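Local coordinates for Hcp protein (Burkholderia pseudomallei K96243, PDB 3WX6) that assembles into hexameric rings and probably forms the tube component of the bacterial type VI secretion system, at residues L7-K12 with E80-F85; D40-L45 with A52-G57; E111-T116 with I144-S149. All blocks are in the same frame, centred on the assembly; numbering follows the deposited sequence.

Contact 1: residues L7-K12 with E80-F85; sequences LKVKGK and EMMEEF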
loop_
_atom_site.group_PDB
_atom_site.type_symbol
_atom_site.label_atom_id
_atom_site.label_comp_id
_atom_site.label_asym_id
_atom_site.label_seq_id
_atom_site.Cartn_x
_atom_site.Cartn_y
_atom_site.Cartn_z
ATOM N N LEU A 7 15.639 13.879 24.530
ATOM C CA LEU A 7 15.551 15.296 24.188
ATOM C C LEU A 7 15.738 16.198 25.368
ATOM O O LEU A 7 14.925 16.180 26.279
ATOM C CB LEU A 7 14.198 15.646 23.559
ATOM C CG LEU A 7 14.051 17.128 23.153
ATOM C CD1 LEU A 7 15.247 17.659 22.369
ATOM C CD2 LEU A 7 12.772 17.404 22.387
ATOM N N LYS A 8 16.787 17.011 25.353
ATOM C CA LYS A 8 16.870 18.061 26.349
ATOM C C LYS A 8 16.556 19.322 25.561
ATOM O O LYS A 8 17.269 19.676 24.622
ATOM C CB LYS A 8 18.249 18.112 27.019
ATOM C CG LYS A 8 18.271 18.893 28.328
ATOM C CD LYS A 8 19.563 19.676 28.504
ATOM C CE LYS A 8 19.484 20.630 29.686
ATOM N NZ LYS A 8 19.173 19.957 30.979
ATOM N N VAL A 9 15.476 19.993 25.949
ATOM C CA VAL A 9 14.983 21.120 25.175
ATOM C C VAL A 9 14.636 22.325 26.048
ATOM O O VAL A 9 14.144 22.182 27.171
ATOM C CB VAL A 9 13.757 20.694 24.325
ATOM C CG1 VAL A 9 12.578 20.342 25.214
ATOM C CG2 VAL A 9 13.381 21.770 23.328
ATOM N N LYS A 10 14.920 23.509 25.517
ATOM C CA LYS A 10 14.699 24.767 26.213
ATOM C C LYS A 10 14.308 25.808 25.177
ATOM O O LYS A 10 15.016 25.985 24.185
ATOM C CB LYS A 10 15.947 25.207 26.982
ATOM C CG LYS A 10 15.956 26.688 27.352
ATOM C CD LYS A 10 16.386 26.874 28.805
ATOM C CE LYS A 10 16.814 28.307 29.100
ATOM N NZ LYS A 10 17.896 28.370 30.128
ATOM N N GLY A 11 13.188 26.489 25.397
ATOM C CA GLY A 11 12.758 27.534 24.487
ATOM C C GLY A 11 13.372 28.898 24.743
ATOM O O GLY A 11 13.871 29.163 25.835
ATOM N N LYS A 12 13.341 29.760 23.728
ATOM C CA LYS A 12 13.764 31.152 23.864
ATOM C C LYS A 12 12.988 31.846 24.965
ATOM O O LYS A 12 13.521 32.678 25.696
ATOM C CB LYS A 12 13.553 31.909 22.552
ATOM C CG LYS A 12 14.723 32.753 22.096
ATOM C CD LYS A 12 15.870 31.887 21.612
ATOM C CE LYS A 12 16.948 32.722 20.945
ATOM N NZ LYS A 12 17.843 31.867 20.116
ATOM N N GLU A 80 8.773 30.449 18.156
ATOM C CA GLU A 80 9.753 30.519 19.243
ATOM C C GLU A 80 10.988 29.679 18.935
ATOM O O GLU A 80 10.874 28.499 18.591
ATOM C CB GLU A 80 9.121 30.043 20.563
ATOM C CG GLU A 80 10.076 29.956 21.753
ATOM C CD GLU A 80 9.444 29.281 22.969
ATOM O OE1 GLU A 80 10.128 29.149 24.007
ATOM O OE2 GLU A 80 8.233 28.974 22.930
HETATM N N MSE A 81 12.168 30.280 19.064
HETATM C CA MSE A 81 13.409 29.559 18.808
HETATM C C MSE A 81 13.759 28.661 19.983
HETATM O O MSE A 81 13.632 29.056 21.143
HETATM C CB MSE A 81 14.564 30.531 18.536
HETATM C CG MSE A 81 15.426 30.193 17.314
HETATM SE SE MSE A 81 14.519 30.532 15.622
HETATM C CE MSE A 81 15.890 29.925 14.379
HETATM N N MSE A 82 14.194 27.446 19.678
HETATM C CA MSE A 82 14.744 26.570 20.694
HETATM C C MSE A 82 16.129 27.064 21.066
HETATM O O MSE A 82 16.989 27.218 20.195
HETATM C CB MSE A 82 14.812 25.132 20.188
HETATM C CG MSE A 82 13.498 24.570 19.686
HETATM SE SE MSE A 82 12.156 24.362 21.071
HETATM C CE MSE A 82 11.275 26.084 20.867
ATOM N N GLU A 83 16.350 27.317 22.350
ATOM C CA GLU A 83 17.646 27.812 22.800
ATOM C C GLU A 83 18.659 26.681 22.939
ATOM O O GLU A 83 19.828 26.842 22.590
ATOM C CB GLU A 83 17.498 28.552 24.134
ATOM C CG GLU A 83 18.443 29.736 24.311
ATOM C CD GLU A 83 18.219 30.453 25.631
ATOM O OE1 GLU A 83 17.433 29.934 26.451
ATOM O OE2 GLU A 83 18.815 31.532 25.852
ATOM N N GLU A 84 18.210 25.549 23.471
ATOM C CA GLU A 84 18.976 24.308 23.424
ATOM C C GLU A 84 18.153 23.189 22.780
ATOM O O GLU A 84 16.981 23.004 23.099
ATOM C CB GLU A 84 19.460 23.898 24.821
ATOM C CG GLU A 84 20.139 22.535 24.858
ATOM C CD GLU A 84 20.519 22.095 26.259
ATOM O OE1 GLU A 84 19.977 22.657 27.238
ATOM O OE2 GLU A 84 21.365 21.183 26.379
ATOM N N PHE A 85 18.775 22.456 21.866
ATOM C CA PHE A 85 18.160 21.279 21.268
ATOM C C PHE A 85 19.219 20.209 21.192
ATOM O O PHE A 85 20.065 20.198 20.302
ATOM C CB PHE A 85 17.578 21.582 19.896
ATOM C CG PHE A 85 16.519 20.612 19.464
ATOM C CD1 PHE A 85 16.852 19.464 18.760
ATOM C CD2 PHE A 85 15.194 20.834 19.785
ATOM C CE1 PHE A 85 15.875 18.568 18.362
ATOM C CE2 PHE A 85 14.217 19.940 19.400
ATOM C CZ PHE A 85 14.556 18.806 18.681
#
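Glu80 reaches back to the turn after strand 8-11, its extended chain placing OE1 3.1 Å from Gly11 CA. Its approach to Lys12 N has a poor angle for a hydrogen bond; the backbone N-H groups of Thr13 and Gln14 bond this oxygen instead, so the carboxylate holds the turn that follows the strand. Met81, a selenomethionine, offers its carbonyl almost end-on: Lys12 N donates to Met81 O at 2.7 Å, with a C=O...N angle of 176°. The lysine chain then runs beside that of Met81. Met82 forms a non-hydrogen-bonded pair with Gly11. CG beside the backbone N and two further bends (chi2 -66°) bring its SE obliquely against Val9 CG2 at 3.6 Å, on the side covered by helix 69-78, where Phe72 touches Val9 and Ala75 touches Met82. Glu83 N donates to Lys10 O at 2.6 Å, and its side chain lies alongside Lys10, whose NZ is 4.0 Å from Glu83 OE1, opposite charges near without a salt bridge. Glu84, the second residue of the bulge, pairs with Lys10: its O takes Lys10 N on a lone pair in the carbonyl plane, whereas Glu84 N gives Lys10 O only a weak bond of 3.3 Å. Its carboxylate crosses the aliphatic part of Lys8, with OE2 3.2 Å from Lys8 CD, rather than meeting the ammonium. Phe85, on the buried face with Val9, receives Leu7 CD1 over the ring centre, 3.9 Å from the centroid and 11° off the normal, a CH-pi contact. Because Glu83 N and Glu84 N both point to Lys10 O and the register shifts by one residue between Lys10 and Gly11, this is a classic beta bulge, between strand 8-11, outermost within its own chain, and strand 82-87 of a five-stranded antiparallel sheet.

Contact 2: residues D40-L45 with A52-G57; sequences DMPARL and AAAARG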
loop_
_atom_site.group_PDB
_atom_site.type_symbol
_atom_site.label_atom_id
_atom_site.label_comp_id
_atom_site.label_asym_id
_atom_site.label_seq_id
_atom_site.Cartn_x
_atom_site.Cartn_y
_atom_site.Cartn_z
ATOM N N ASP A 40 19.140 17.207 3.351
ATOM C CA ASP A 40 19.213 17.201 1.890
ATOM C C ASP A 40 20.153 18.266 1.335
ATOM O O ASP A 40 20.180 19.388 1.832
ATOM C CB ASP A 40 17.818 17.401 1.296
ATOM C CG ASP A 40 17.799 17.233 -0.206
ATOM O OD1 ASP A 40 17.721 16.078 -0.665
ATOM O OD2 ASP A 40 17.873 18.249 -0.927
HETATM N N MSE A 41 20.909 17.908 0.300
HETATM C CA MSE A 41 21.787 18.852 -0.387
HETATM C C MSE A 41 21.754 18.608 -1.895
HETATM O O MSE A 41 22.050 17.504 -2.354
HETATM C CB MSE A 41 23.227 18.752 0.144
HETATM C CG MSE A 41 24.238 19.590 -0.632
HETATM SE SE MSE A 41 24.184 21.493 -0.185
HETATM C CE MSE A 41 25.049 21.416 1.547
ATOM N N PRO A 42 21.384 19.645 -2.668
ATOM C CA PRO A 42 21.333 19.548 -4.133
ATOM C C PRO A 42 22.716 19.322 -4.734
ATOM O O PRO A 42 23.699 19.888 -4.250
ATOM C CB PRO A 42 20.775 20.912 -4.563
ATOM C CG PRO A 42 21.030 21.819 -3.410
ATOM C CD PRO A 42 20.933 20.962 -2.187
ATOM N N ALA A 43 22.801 18.490 -5.763
ATOM C CA ALA A 43 24.090 18.211 -6.378
ATOM C C ALA A 43 24.619 19.454 -7.075
ATOM O O ALA A 43 25.824 19.702 -7.093
ATOM C CB ALA A 43 23.985 17.062 -7.349
ATOM N N ARG A 44 23.707 20.232 -7.650
ATOM C CA ARG A 44 24.090 21.461 -8.323
ATOM C C ARG A 44 23.876 22.623 -7.368
ATOM O O ARG A 44 22.750 22.909 -6.957
ATOM C CB ARG A 44 23.273 21.643 -9.613
ATOM C CG ARG A 44 23.123 23.084 -10.105
ATOM C CD ARG A 44 21.843 23.274 -10.923
ATOM N NE ARG A 44 21.598 24.680 -11.254
ATOM C CZ ARG A 44 20.946 25.542 -10.478
ATOM N NH1 ARG A 44 20.456 25.151 -9.312
ATOM N NH2 ARG A 44 20.780 26.797 -10.876
ATOM N N LEU A 45 24.974 23.275 -6.999
ATOM C CA LEU A 45 24.905 24.419 -6.104
ATOM C C LEU A 45 24.765 25.693 -6.930
ATOM O O LEU A 45 25.597 25.983 -7.793
ATOM C CB LEU A 45 26.143 24.487 -5.200
ATOM C CG LEU A 45 26.172 25.593 -4.138
ATOM C CD1 LEU A 45 25.027 25.414 -3.163
ATOM C CD2 LEU A 45 27.493 25.630 -3.387
ATOM N N ALA A 52 24.730 25.993 3.172
ATOM C CA ALA A 52 23.682 25.986 4.184
ATOM C C ALA A 52 22.324 26.434 3.643
ATOM O O ALA A 52 21.290 25.871 4.002
ATOM C CB ALA A 52 24.084 26.862 5.352
ATOM N N ALA A 53 22.329 27.442 2.775
ATOM C CA ALA A 53 21.081 27.976 2.242
ATOM C C ALA A 53 20.466 27.024 1.229
ATOM O O ALA A 53 19.251 27.011 1.047
ATOM C CB ALA A 53 21.313 29.339 1.619
ATOM N N ALA A 54 21.305 26.235 0.566
ATOM C CA ALA A 54 20.826 25.259 -0.408
ATOM C C ALA A 54 20.300 24.020 0.294
ATOM O O ALA A 54 19.434 23.321 -0.224
ATOM C CB ALA A 54 21.926 24.886 -1.380
ATOM N N ALA A 55 20.842 23.747 1.474
ATOM C CA ALA A 55 20.485 22.537 2.192
ATOM C C ALA A 55 19.244 22.741 3.048
ATOM O O ALA A 55 18.817 23.869 3.303
ATOM C CB ALA A 55 21.645 22.073 3.047
ATOM N N ARG A 56 18.671 21.632 3.495
ATOM C CA ARG A 56 17.550 21.665 4.416
ATOM C C ARG A 56 17.743 20.566 5.435
ATOM O O ARG A 56 17.830 19.392 5.081
ATOM C CB ARG A 56 16.214 21.471 3.695
ATOM C CG ARG A 56 15.858 22.495 2.627
ATOM C CD ARG A 56 15.498 23.848 3.212
ATOM N NE ARG A 56 14.984 24.764 2.194
ATOM C CZ ARG A 56 15.734 25.591 1.473
ATOM N NH1 ARG A 56 17.045 25.620 1.650
ATOM N NH2 ARG A 56 15.170 26.385 0.575
ATOM N N GLY A 57 17.814 20.941 6.701
ATOM C CA GLY A 57 17.947 19.957 7.750
ATOM C C GLY A 57 16.656 19.872 8.529
ATOM O O GLY A 57 16.136 20.881 9.005
HETATM O O HOH W 1 17.315 21.356 -0.071
#
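Ala54 CB is the point on which the compact half of this contact converges: Leu45 CD1 meets it at 3.6 Å and Pro42 CG at 3.8 Å, so one methyl at the end of helix 51-54 is touched by two residues of the loop. Met41, a selenomethionine, adds to it through its chain end. With CG trans to the backbone nitrogen (chi1 173°) and the chain folded at its next two torsions, its CE comes to 3.8 Å from Ala55 CB. Next to this packing, two backbone bonds tie the segments, Asp40 N to Arg56 O at 3.1 Å and Arg56 N to Asp40 O at 3.2 Å, making an antiparallel hydrogen-bonded pair.

The other side is polar and more open. A water donates to Ala54 O at 2.9 Å and, at a longer 3.3 Å, to Asp40 OD2, bridging helix end and strand. Arg56 leads away from the loop and curls back on its own segment: NH1 bonds Ala53 O and Ala55 O, both close to the guanidinium plane, although the donor stands above each carbonyl plane. The aspartate's OD1 is engaged by His117 of a neighbouring subunit.

Overall, the contact joins the end of strand 36-40, an outermost strand within its chain, to the helix-to-strand turn that begins strand 56-63; beyond Asp40 a strand of that neighbouring subunit continues the antiparallel sheet.

Contact 3: residues E111-T116 with I144-S149; sequences EKVLIT and IKFTYS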
loop_
_atom_site.group_PDB
_atom_site.type_symbol
_atom_site.label_atom_id
_atom_site.label_comp_id
_atom_site.label_asym_id
_atom_site.label_seq_id
_atom_site.Cartn_x
_atom_site.Cartn_y
_atom_site.Cartn_z
ATOM N N GLU A 111 21.382 23.753 16.116
ATOM C CA GLU A 111 21.256 25.192 16.337
ATOM C C GLU A 111 20.173 25.795 15.471
ATOM O O GLU A 111 19.729 25.182 14.497
ATOM C CB GLU A 111 22.573 25.915 16.075
ATOM C CG GLU A 111 23.641 25.638 17.102
ATOM C CD GLU A 111 24.915 26.390 16.812
ATOM O OE1 GLU A 111 25.005 27.015 15.733
ATOM O OE2 GLU A 111 25.828 26.357 17.662
ATOM N N LYS A 112 19.748 26.998 15.853
ATOM C CA LYS A 112 18.682 27.713 15.168
ATOM C C LYS A 112 17.497 26.791 14.930
ATOM O O LYS A 112 17.004 26.672 13.809
ATOM C CB LYS A 112 19.191 28.284 13.842
ATOM C CG LYS A 112 20.250 29.366 14.004
ATOM C CD LYS A 112 20.591 29.986 12.666
ATOM C CE LYS A 112 21.731 30.978 12.788
ATOM N NZ LYS A 112 22.275 31.339 11.449
ATOM N N VAL A 113 17.052 26.123 15.988
ATOM C CA VAL A 113 15.965 25.162 15.860
ATOM C C VAL A 113 14.616 25.854 15.870
ATOM O O VAL A 113 14.316 26.657 16.748
ATOM C CB VAL A 113 16.000 24.110 16.979
ATOM C CG1 VAL A 113 14.873 23.111 16.807
ATOM C CG2 VAL A 113 17.326 23.398 16.959
ATOM N N LEU A 114 13.817 25.543 14.859
ATOM C CA LEU A 114 12.478 26.090 14.713
ATOM C C LEU A 114 11.519 24.954 14.448
ATOM O O LEU A 114 11.758 24.124 13.568
ATOM C CB LEU A 114 12.409 27.109 13.570
ATOM C CG LEU A 114 11.159 27.999 13.485
ATOM C CD1 LEU A 114 11.096 29.027 14.602
ATOM C CD2 LEU A 114 11.069 28.677 12.122
ATOM N N ILE A 115 10.419 24.931 15.191
ATOM C CA ILE A 115 9.407 23.914 14.974
ATOM C C ILE A 115 8.650 24.300 13.717
ATOM O O ILE A 115 8.178 25.433 13.592
ATOM C CB ILE A 115 8.452 23.783 16.182
ATOM C CG1 ILE A 115 9.259 23.616 17.473
ATOM C CG2 ILE A 115 7.531 22.594 16.013
ATOM C CD1 ILE A 115 8.412 23.419 18.717
ATOM N N THR A 116 8.552 23.370 12.773
ATOM C CA THR A 116 7.941 23.682 11.489
ATOM C C THR A 116 6.656 22.908 11.250
ATOM O O THR A 116 5.834 23.316 10.433
ATOM C CB THR A 116 8.907 23.405 10.328
ATOM O OG1 THR A 116 9.603 22.170 10.551
ATOM C CG2 THR A 116 9.910 24.551 10.202
ATOM N N ILE A 144 6.540 15.819 16.064
ATOM C CA ILE A 144 7.071 17.172 15.980
ATOM C C ILE A 144 8.252 17.229 15.018
ATOM O O ILE A 144 9.270 16.558 15.207
ATOM C CB ILE A 144 7.517 17.698 17.362
ATOM C CG1 ILE A 144 6.471 17.375 18.431
ATOM C CG2 ILE A 144 7.751 19.195 17.309
ATOM C CD1 ILE A 144 6.793 16.151 19.249
ATOM N N LYS A 145 8.114 18.056 13.990
ATOM C CA LYS A 145 9.125 18.164 12.953
ATOM C C LYS A 145 9.887 19.479 13.132
ATOM O O LYS A 145 9.313 20.560 13.040
ATOM C CB LYS A 145 8.449 18.052 11.579
ATOM C CG LYS A 145 9.310 18.317 10.360
ATOM C CD LYS A 145 8.640 17.718 9.113
ATOM C CE LYS A 145 9.110 18.376 7.825
ATOM N NZ LYS A 145 9.392 17.371 6.763
ATOM N N PHE A 146 11.181 19.371 13.416
ATOM C CA PHE A 146 12.030 20.543 13.625
ATOM C C PHE A 146 12.879 20.866 12.398
ATOM O O PHE A 146 13.248 19.979 11.633
ATOM C CB PHE A 146 12.945 20.334 14.838
ATOM C CG PHE A 146 12.211 20.019 16.123
ATOM C CD1 PHE A 146 11.816 18.717 16.418
ATOM C CD2 PHE A 146 11.961 21.014 17.058
ATOM C CE1 PHE A 146 11.161 18.424 17.604
ATOM C CE2 PHE A 146 11.300 20.728 18.247
ATOM C CZ PHE A 146 10.907 19.429 18.522
ATOM N N THR A 147 13.150 22.148 12.188
ATOM C CA THR A 147 14.082 22.571 11.152
ATOM C C THR A 147 15.294 23.210 11.823
ATOM O O THR A 147 15.147 23.942 12.800
ATOM C CB THR A 147 13.420 23.560 10.160
ATOM O OG1 THR A 147 12.379 22.889 9.436
ATOM C CG2 THR A 147 14.427 24.113 9.172
ATOM N N TYR A 148 16.488 22.923 11.310
ATOM C CA TYR A 148 17.713 23.421 11.932
ATOM C C TYR A 148 18.727 23.933 10.914
ATOM O O TYR A 148 18.584 23.706 9.712
ATOM C CB TYR A 148 18.353 22.322 12.796
ATOM C CG TYR A 148 18.627 21.010 12.077
ATOM C CD1 TYR A 148 19.764 20.841 11.296
ATOM C CD2 TYR A 148 17.750 19.941 12.191
ATOM C CE1 TYR A 148 20.015 19.654 10.650
ATOM C CE2 TYR A 148 17.993 18.750 11.549
ATOM C CZ TYR A 148 19.125 18.614 10.780
ATOM O OH TYR A 148 19.379 17.431 10.131
ATOM N N SER A 149 19.742 24.637 11.408
ATOM C CA SER A 149 20.858 25.087 10.586
ATOM C C SER A 149 22.110 24.308 10.945
ATOM O O SER A 149 22.441 23.322 10.293
ATOM C CB SER A 149 21.097 26.589 10.755
ATOM O OG SER A 149 20.178 27.337 9.974
#
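Leu114 and Thr147 form an antiparallel hydrogen-bonded pair, followed by the non-hydrogen-bonded pair Ile115-Phe146, while the axes of strands 114-116 and 144-148 approach to 4.5 Å with 130° between the directions of these short segments, so the pair is twisted away from strict antiparallel. These are neighbouring strands of the four-stranded antiparallel sheet of the Hcp beta-barrel fold, 114-120 being outermost within the chain; backbone bonds from Thr116 carry on to a neighbouring subunit. Thr147 N donates to Leu114 O at 2.8 Å, and Ser149 N extends the bonding to Glu111 O, almost straight at 175°.

On the buried face that carries Ile115 and Phe146, two branched residues meet the CD2-CE2 side of the ring: Val113 CG1 lies 3.6 Å from Phe146 CD2, and Ile115 CG1 lies 3.6 Å from Phe146 CE2, both oblique to the ring. Ile115 has CG1 opposite the carbonyl carbon, which sets that branch beside the ring and turns CG2 to Ile144 CG2, also at 3.6 Å. The same isoleucine touches Phe72, Ala75 and Leu76 of helix 69-78, and Phe146 meets the ring of Phe85, so helix and second sheet close over this patch.

The reverse face bears Leu114, Thr116 and Thr147, packed by Ala43 of a neighbouring subunit. Here the two threonines cross nearly at right angles. Thr147 OG1 donates to Thr116 OG1 at 3.1 Å. In turn Thr116 OG1, held between its backbone N and carbonyl carbon (chi1 42°), donates to Lys145 O at 3.0 Å from above the carbonyl plane, while Thr116 N reaches that same oxygen nearly end-on at 2.9 Å.

How the contacts relate
Contact 3 is the hub, with its centre about 4 Å from that of the chain. The centre of contact 1 lies about 10 Å from it and that of contact 2 about 16 Å; contacts 1 and 2 do not touch, their centres about 24 Å apart on opposite sides of the chain's centre. Along the sequence, contact 2 is nested within the loop closed by contact 1, and contact 3 follows both. Contact 1 belongs to the five-stranded sheet, contacts 2 and 3 to the four-stranded one. Met82 to Val113 and Gly57 to Tyr148 are probable backbone bonds linking the three. All three reach other subunits, through Leu7, Asp40 and Thr116, consistent with ring assembly.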